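Local coordinates for protein trypsin inhibitor BGIT (Momordica charantia, PDB 1VBW) that inhibits trypsin, a serine protease, probably by offering an exposed loop to the enzyme's active site, as other potato type I inhibitors do, at residues S7-L12 against K21-R26; W54-E57 against V61-P64; T43-F46 against V51-W54. One frame throughout, in Å; residues are numbered along the deposited sequence. Where two conformers were deposited one is given.

Contact 1: S7-L12 against K21-R26. With K (potassium ion), chain B.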
loop_
_atom_site.group_PDB
_atom_site.type_symbol
_atom_site.label_atom_id
_atom_site.label_comp_id
_atom_site.label_asym_id
_atom_site.label_seq_id
_atom_site.Cartn_x
_atom_site.Cartn_y
_atom_site.Cartn_z
ATOM N N SER A 7 -6.283 2.256 -7.804
ATOM C CA SER A 7 -6.161 2.875 -6.502
ATOM C C SER A 7 -6.396 1.945 -5.307
ATOM O O SER A 7 -6.265 2.367 -4.182
ATOM C CB SER A 7 -7.030 4.126 -6.436
ATOM O OG SER A 7 -8.322 3.791 -6.757
ATOM N N SER A 8 -6.699 0.659 -5.578
ATOM C CA SER A 8 -6.712 -0.312 -4.478
ATOM C C SER A 8 -6.282 -1.659 -5.039
ATOM O O SER A 8 -6.503 -1.962 -6.216
ATOM C CB SER A 8 -8.073 -0.349 -3.769
ATOM O OG SER A 8 -7.992 -1.096 -2.565
ATOM N N TRP A 9 -5.660 -2.415 -4.170
ATOM C CA TRP A 9 -5.054 -3.710 -4.531
ATOM C C TRP A 9 -5.541 -4.804 -3.592
ATOM O O TRP A 9 -4.782 -5.382 -2.807
ATOM C CB TRP A 9 -3.511 -3.622 -4.449
ATOM C CG TRP A 9 -2.944 -2.805 -5.565
ATOM C CD1 TRP A 9 -2.401 -3.293 -6.697
ATOM C CD2 TRP A 9 -2.843 -1.358 -5.648
ATOM N NE1 TRP A 9 -1.975 -2.276 -7.535
ATOM C CE2 TRP A 9 -2.232 -1.072 -6.887
ATOM C CE3 TRP A 9 -3.173 -0.302 -4.810
ATOM C CZ2 TRP A 9 -1.976 0.226 -7.316
ATOM C CZ3 TRP A 9 -2.939 0.995 -5.234
ATOM C CH2 TRP A 9 -2.345 1.256 -6.484
ATOM N N PRO A 10 -6.838 -5.103 -3.650
ATOM C CA PRO A 10 -7.372 -6.076 -2.653
ATOM C C PRO A 10 -6.752 -7.432 -2.771
ATOM O O PRO A 10 -6.726 -8.165 -1.753
ATOM C CB PRO A 10 -8.880 -6.101 -3.016
ATOM C CG PRO A 10 -8.954 -5.677 -4.445
ATOM C CD PRO A 10 -7.868 -4.588 -4.541
ATOM N N GLN A 11 -6.254 -7.863 -3.926
ATOM C CA GLN A 11 -5.688 -9.184 -4.054
ATOM C C GLN A 11 -4.331 -9.322 -3.413
ATOM O O GLN A 11 -3.805 -10.453 -3.341
ATOM C CB GLN A 11 -5.576 -9.640 -5.523
ATOM C CG GLN A 11 -6.908 -9.744 -6.222
ATOM C CD GLN A 11 -6.734 -10.404 -7.603
ATOM O OE1 GLN A 11 -6.128 -11.451 -7.766
ATOM N NE2 GLN A 11 -7.214 -9.724 -8.632
ATOM N N LEU A 12 -3.714 -8.220 -2.949
ATOM C CA LEU A 12 -2.390 -8.332 -2.333
ATOM C C LEU A 12 -2.414 -8.733 -0.874
ATOM O O LEU A 12 -1.345 -9.023 -0.319
ATOM C CB LEU A 12 -1.595 -7.057 -2.558
ATOM C CG LEU A 12 -1.263 -6.749 -4.021
ATOM C CD1 LEU A 12 -0.550 -5.422 -4.135
ATOM C CD2 LEU A 12 -0.380 -7.868 -4.621
ATOM N N LYS A 21 4.678 -4.141 -2.753
ATOM C CA LYS A 21 5.257 -2.857 -3.142
ATOM C C LYS A 21 5.560 -2.815 -4.632
ATOM O O LYS A 21 5.247 -1.847 -5.308
ATOM C CB LYS A 21 6.523 -2.589 -2.311
ATOM C CG LYS A 21 7.344 -1.418 -2.737
ATOM C CD LYS A 21 8.445 -1.094 -1.718
ATOM C CE LYS A 21 9.395 -0.002 -2.164
ATOM N NZ LYS A 21 8.701 1.323 -2.025
ATOM N N ALA A 22 6.194 -3.879 -5.135
ATOM C CA ALA A 22 6.541 -3.884 -6.528
ATOM C C ALA A 22 5.339 -3.929 -7.439
ATOM O O ALA A 22 5.306 -3.243 -8.456
ATOM C CB ALA A 22 7.448 -5.154 -6.793
ATOM N N VAL A 23 4.302 -4.716 -7.085
ATOM C CA VAL A 23 3.106 -4.738 -7.925
ATOM C C VAL A 23 2.450 -3.351 -7.937
ATOM O O VAL A 23 2.099 -2.862 -9.008
ATOM C CB VAL A 23 2.105 -5.778 -7.407
ATOM C CG1 VAL A 23 0.742 -5.642 -8.097
ATOM C CG2 VAL A 23 2.618 -7.213 -7.597
ATOM N N ILE A 24 2.288 -2.773 -6.762
ATOM C CA ILE A 24 1.591 -1.461 -6.656
ATOM C C ILE A 24 2.316 -0.438 -7.478
ATOM O O ILE A 24 1.716 0.334 -8.247
ATOM C CB ILE A 24 1.551 -1.084 -5.161
ATOM C CG1 ILE A 24 0.619 -1.991 -4.390
ATOM C CG2 ILE A 24 1.149 0.396 -5.010
ATOM C CD1 ILE A 24 0.866 -1.965 -2.920
ATOM N N GLU A 25 3.641 -0.343 -7.312
ATOM C CA GLU A 25 4.387 0.731 -7.935
ATOM C C GLU A 25 4.520 0.533 -9.432
ATOM O O GLU A 25 4.764 1.540 -10.131
ATOM C CB GLU A 25 5.783 0.841 -7.281
ATOM C CG GLU A 25 5.658 1.411 -5.877
ATOM C CD GLU A 25 6.983 1.593 -5.121
ATOM O OE1 GLU A 25 8.068 1.476 -5.731
ATOM O OE2 GLU A 25 6.918 1.993 -3.956
ATOM N N ARG A 26 4.447 -0.691 -9.931
ATOM C CA ARG A 26 4.431 -1.012 -11.359
ATOM C C ARG A 26 3.061 -0.685 -11.943
ATOM O O ARG A 26 2.958 -0.108 -13.034
ATOM C CB ARG A 26 4.797 -2.507 -11.588
ATOM C CG ARG A 26 6.253 -2.970 -11.385
ATOM C CD ARG A 26 6.593 -4.422 -11.088
ATOM N NE ARG A 26 6.285 -5.306 -12.217
ATOM C CZ ARG A 26 7.229 -5.819 -12.980
ATOM N NH1 ARG A 26 8.508 -5.599 -12.904
ATOM N NH2 ARG A 26 6.708 -6.615 -13.889
HETATM K K K B . -4.193 -12.594 -2.068
HETATM O O HOH W 1 -3.626 -13.866 -4.053
HETATM O O HOH W 2 -1.544 -13.018 -2.094
HETATM O O HOH W 3 -5.385 -14.535 -0.854
#
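Ile24 of helix 17-27 packs across the indole of Trp9, which reaches it from the loop ahead of the helix. Traced outward from its backbone, the isoleucine first brings Ile24 CB to 4.2 Å from Trp9 CE2, over the junction of the two rings, and then divides. With CG1 anti to the carbonyl carbon (chi1 -69°), this methylene settles above the five-membered ring of Trp9, 3.7 Å from its centroid and only 9° off the normal, a CH-pi contact over the face. The other branch, Ile24 CG2, extends toward the benzo end and comes 3.9 Å from Trp9 CH2. Leu12, in the conformer described, brings its CD1 to 3.6 Å from Ile24 CG1 and 3.9 Å from Ile24 CD1, the tip, which leaves the indole and continues to Val51 and Val53 of strand 50-55. Val23 comes in beside Ile24, its CG1 4.2 Å from Trp9 CD1 and oblique to the ring. The indole is held by its polar atom as well, since NE1 bonds to Glu27 OE1 farther along the helix. Were the indole replaced by the methyl of an alanine, Ile24 CG1 and CG2 would probably lose the face they lie on and Glu27 OE1 its donor. Just before Leu12, Gln11 O binds a potassium ion at 2.5 Å, together with Val13 O and three waters. The side chains of loop and helix thus meet through apolar atoms, depending on shape and CH-pi packing, while the indole N-H is satisfied by Glu27 and the potassium ion is bound on the loop by backbone oxygens and water.

Contact 2: W54-E57 against V61-P64; sequences WVTE and VARP
Trp54, near the end of strand 50-55, meets the returning chain through both its backbone and its CB. Trp54 O accepts Ala62 N at 2.9 Å in a nearly straight bond (167° at the hydrogen) that lies in the carbonyl plane, and Val61 CA adds a longer CH contact to Trp54 O at 3.5 Å. On the amide side of Trp54 a water takes the place of a direct bond, accepting from Trp54 N and donating to Arg63 O. Arg63 lays CG alongside Trp54 CB at 3.8 Å. Its chain bends at the next torsion (chi2 -72°), which turns the guanidinium back to the preceding peptide, where Arg63 NH2 bonds to Ala62 O at 2.9 Å. That oxygen lies in the guanidinium plane, whereas the donor stands above the carbonyl plane. Val61 adds a looser apolar contact, its CG2 4.4 Å from Val55 CG1, and Ala62 CB rests 3.9 Å from Thr56 CG2. Thr56 OG1 accepts the amides of Arg58 and Ile60, in the turn between the segments. A single beta bridge, Val55 with Val61, marks the start of the hairpin-like return by which strand 50-55 leads toward the antiparallel strand 66-67 of this small mixed sheet.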
loop_
_atom_site.group_PDB
_atom_site.type_symbol
_atom_site.label_atom_id
_atom_site.label_comp_id
_atom_site.label_asym_id
_atom_site.label_seq_id
_atom_site.Cartn_x
_atom_site.Cartn_y
_atom_site.Cartn_z
ATOM N N TRP A 54 0.132 -2.346 4.957
ATOM C CA TRP A 54 0.133 -2.722 6.360
ATOM C C TRP A 54 0.472 -4.209 6.489
ATOM O O TRP A 54 -0.224 -5.030 5.890
ATOM C CB TRP A 54 -1.230 -2.460 6.971
ATOM C CG TRP A 54 -1.582 -1.001 7.049
ATOM C CD1 TRP A 54 -2.403 -0.289 6.205
ATOM C CD2 TRP A 54 -1.153 -0.111 8.080
ATOM N NE1 TRP A 54 -2.484 1.027 6.645
ATOM C CE2 TRP A 54 -1.732 1.157 7.794
ATOM C CE3 TRP A 54 -0.352 -0.233 9.201
ATOM C CZ2 TRP A 54 -1.506 2.286 8.604
ATOM C CZ3 TRP A 54 -0.131 0.872 10.015
ATOM C CH2 TRP A 54 -0.720 2.095 9.703
ATOM N N VAL A 55 1.498 -4.516 7.268
ATOM C CA VAL A 55 2.021 -5.885 7.312
ATOM C C VAL A 55 2.031 -6.402 8.748
ATOM O O VAL A 55 2.095 -5.686 9.752
ATOM C CB VAL A 55 3.409 -5.986 6.718
ATOM C CG1 VAL A 55 3.385 -5.643 5.218
ATOM C CG2 VAL A 55 4.434 -5.162 7.450
ATOM N N THR A 56 2.001 -7.749 8.826
ATOM C CA THR A 56 2.199 -8.454 10.088
ATOM C C THR A 56 3.674 -8.379 10.496
ATOM O O THR A 56 4.556 -7.922 9.780
ATOM C CB THR A 56 1.792 -9.924 9.957
ATOM O OG1 THR A 56 2.798 -10.557 9.147
ATOM C CG2 THR A 56 0.412 -10.096 9.392
ATOM N N GLU A 57 3.959 -8.966 11.668
ATOM C CA GLU A 57 5.341 -9.091 12.157
ATOM C C GLU A 57 6.205 -9.952 11.261
ATOM O O GLU A 57 7.439 -9.870 11.315
ATOM C CB GLU A 57 5.206 -9.583 13.616
ATOM C CG GLU A 57 4.492 -10.901 13.862
ATOM C CD GLU A 57 2.999 -10.984 13.617
ATOM O OE1 GLU A 57 2.293 -9.934 13.496
ATOM O OE2 GLU A 57 2.428 -12.096 13.464
ATOM N N VAL A 61 1.148 -8.907 4.006
ATOM C CA VAL A 61 0.121 -7.871 3.888
ATOM C C VAL A 61 -1.187 -8.306 4.540
ATOM O O VAL A 61 -1.731 -9.362 4.227
ATOM C CB VAL A 61 -0.092 -7.557 2.397
ATOM C CG1 VAL A 61 -1.167 -6.464 2.201
ATOM C CG2 VAL A 61 1.184 -7.118 1.720
ATOM N N ALA A 62 -1.679 -7.447 5.444
ATOM C CA ALA A 62 -2.778 -7.793 6.314
ATOM C C ALA A 62 -3.961 -6.850 6.179
ATOM O O ALA A 62 -4.934 -7.025 6.925
ATOM C CB ALA A 62 -2.317 -7.792 7.775
ATOM N N ARG A 63 -3.884 -5.873 5.295
ATOM C CA ARG A 63 -5.004 -4.987 4.965
ATOM C C ARG A 63 -4.937 -4.701 3.449
ATOM O O ARG A 63 -3.817 -4.712 2.900
ATOM C CB ARG A 63 -4.932 -3.633 5.672
ATOM C CG ARG A 63 -4.838 -3.705 7.204
ATOM C CD ARG A 63 -6.179 -4.135 7.817
ATOM N NE ARG A 63 -6.131 -4.040 9.269
ATOM C CZ ARG A 63 -5.580 -4.889 10.099
ATOM N NH1 ARG A 63 -5.595 -4.666 11.425
ATOM N NH2 ARG A 63 -5.010 -6.016 9.626
ATOM N N PRO A 64 -6.034 -4.423 2.783
ATOM C CA PRO A 64 -5.978 -4.167 1.287
ATOM C C PRO A 64 -5.293 -2.851 0.993
ATOM O O PRO A 64 -5.783 -1.793 1.422
ATOM C CB PRO A 64 -7.485 -4.116 0.881
ATOM C CG PRO A 64 -8.184 -3.821 2.139
ATOM C CD PRO A 64 -7.421 -4.364 3.277
HETATM O O HOH W 4 -2.230 -2.465 3.362
#

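Contact 3: T43-F46 against V51-W54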
loop_
_atom_site.group_PDB
_atom_site.type_symbol
_atom_site.label_atom_id
_atom_site.label_comp_id
_atom_site.label_asym_id
_atom_site.label_seq_id
_atom_site.Cartn_x
_atom_site.Cartn_y
_atom_site.Cartn_z
ATOM N N THR A 43 0.344 8.974 9.697
ATOM C CA THR A 43 -0.391 10.243 9.707
ATOM C C THR A 43 -1.767 10.074 9.157
ATOM O O THR A 43 -2.014 9.453 8.121
ATOM C CB THR A 43 0.275 11.381 8.912
ATOM O OG1 THR A 43 0.476 10.932 7.577
ATOM C CG2 THR A 43 1.595 11.785 9.572
ATOM N N LYS A 44 -2.722 10.725 9.836
ATOM C CA LYS A 44 -4.118 10.619 9.423
ATOM C C LYS A 44 -4.522 11.687 8.431
ATOM O O LYS A 44 -5.586 12.286 8.574
ATOM C CB LYS A 44 -5.019 10.671 10.649
ATOM C CG LYS A 44 -4.769 9.493 11.560
ATOM C CD LYS A 44 -5.318 8.242 10.952
ATOM C CE LYS A 44 -5.434 7.114 11.958
ATOM N NZ LYS A 44 -5.967 5.862 11.411
ATOM N N ASP A 45 -3.761 11.919 7.411
ATOM C CA ASP A 45 -4.009 12.849 6.324
ATOM C C ASP A 45 -4.241 12.028 5.033
ATOM O O ASP A 45 -4.274 10.782 5.054
ATOM C CB ASP A 45 -2.936 13.891 6.153
ATOM C CG ASP A 45 -1.587 13.318 5.804
ATOM O OD1 ASP A 45 -0.666 14.153 5.503
ATOM O OD2 ASP A 45 -1.410 12.084 5.848
ATOM N N PHE A 46 -4.435 12.713 3.948
ATOM C CA PHE A 46 -4.802 12.076 2.672
ATOM C C PHE A 46 -3.810 12.529 1.625
ATOM O O PHE A 46 -3.648 13.734 1.397
ATOM C CB PHE A 46 -6.224 12.403 2.265
ATOM C CG PHE A 46 -6.570 11.721 0.948
ATOM C CD1 PHE A 46 -6.432 12.411 -0.254
ATOM C CD2 PHE A 46 -7.049 10.438 0.958
ATOM C CE1 PHE A 46 -6.718 11.771 -1.440
ATOM C CE2 PHE A 46 -7.298 9.751 -0.250
ATOM C CZ PHE A 46 -7.164 10.462 -1.426
ATOM N N VAL A 51 0.657 4.805 -0.939
ATOM C CA VAL A 51 -0.085 3.561 -0.664
ATOM C C VAL A 51 0.565 2.920 0.558
ATOM O O VAL A 51 1.669 2.380 0.441
ATOM C CB VAL A 51 -0.120 2.611 -1.851
ATOM C CG1 VAL A 51 -0.828 1.308 -1.468
ATOM C CG2 VAL A 51 -0.817 3.235 -3.050
ATOM N N ARG A 52 -0.123 2.940 1.669
ATOM C CA ARG A 52 0.337 2.207 2.847
ATOM C C ARG A 52 0.116 0.718 2.674
ATOM O O ARG A 52 -0.999 0.309 2.314
ATOM C CB ARG A 52 -0.373 2.740 4.087
ATOM C CG ARG A 52 0.097 4.174 4.350
ATOM C CD ARG A 52 -0.557 4.819 5.512
ATOM N NE ARG A 52 0.218 6.039 5.783
ATOM C CZ ARG A 52 -0.588 7.035 6.216
ATOM N NH1 ARG A 52 -1.856 6.733 6.299
ATOM N NH2 ARG A 52 0.025 8.106 6.514
ATOM N N VAL A 53 1.119 -0.052 2.951
ATOM C CA VAL A 53 1.090 -1.490 2.906
ATOM C C VAL A 53 1.275 -1.992 4.340
ATOM O O VAL A 53 2.378 -1.997 4.840
ATOM C CB VAL A 53 2.137 -2.063 1.961
ATOM C CG1 VAL A 53 2.047 -3.589 1.937
ATOM C CG2 VAL A 53 1.950 -1.501 0.542
ATOM N N TRP A 54 0.132 -2.346 4.957
ATOM C CA TRP A 54 0.133 -2.722 6.360
ATOM C C TRP A 54 0.472 -4.209 6.489
ATOM O O TRP A 54 -0.224 -5.030 5.890
ATOM C CB TRP A 54 -1.230 -2.460 6.971
ATOM C CG TRP A 54 -1.582 -1.001 7.049
ATOM C CD1 TRP A 54 -2.403 -0.289 6.205
ATOM C CD2 TRP A 54 -1.153 -0.111 8.080
ATOM N NE1 TRP A 54 -2.484 1.027 6.645
ATOM C CE2 TRP A 54 -1.732 1.157 7.794
ATOM C CE3 TRP A 54 -0.352 -0.233 9.201
ATOM C CZ2 TRP A 54 -1.506 2.286 8.604
ATOM C CZ3 TRP A 54 -0.131 0.872 10.015
ATOM C CH2 TRP A 54 -0.720 2.095 9.703
HETATM O O HOH W 5 -4.668 8.293 6.583
#
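Arg52 reaches out from strand 50-55 to grip Thr43 in the loop between strands 32-37 and 50-55. Among the hydrogen bonds, the main one runs from Arg52 NH2 to Thr43 O at 2.9 Å, in the carbonyl plane and on a lone pair, although the oxygen sits 16° out of the guanidinium plane. Two weak bonds accompany it: Arg52 NH1 to Thr43 O at 3.3 Å, and Arg52 NH2 to Thr43 OG1 at 3.1 Å in the threonine conformer described. The arginine chain is extended from CG to NE, which carries the guanidinium to the loop with its NH1/NH2 edge toward Thr43, the two side chains crossing at about a right angle. A water lies between Arg52 NH1, at 3.2 Å, and Asp45 O, at 2.9 Å. Within the loop, and in the same conformer, Thr43 OG1 donates to Asp45 OD2 at 2.8 Å, from above the carboxylate plane. Charge adds to this: Asp45 OD2 lies 4.3 Å from Arg52 NH2, beyond a salt bridge, and forms one with Arg50 NH1, two residues earlier in the chain. Lys44, centre of an inverse gamma turn, lies between Thr43 and Asp45. By analogy with relatives it is probably the residue offered to trypsin; the arginines, held near the carboxylate despite their like charge, would then keep the exposed loop in shape for the protease.

From the N terminus, contact 1 comes first, closing residues 13-20 between the early loop and helix 17-27. The chain then forms strand 32-37 and passes into the exposed loop, which contact 3 ties to strand 50-55 across residues 47-50. Contact 2 opens at Trp54, where contact 3 ends, and closes the short turn 58-60. The three follow in series; none encloses or crosses another. In space they join through the core, where side chains of contact 1 pack on strand 50-55 and Val61 of contact 2 touches Val53 of that strand too. The central strand therefore links helix, exposed loop and C-terminal return.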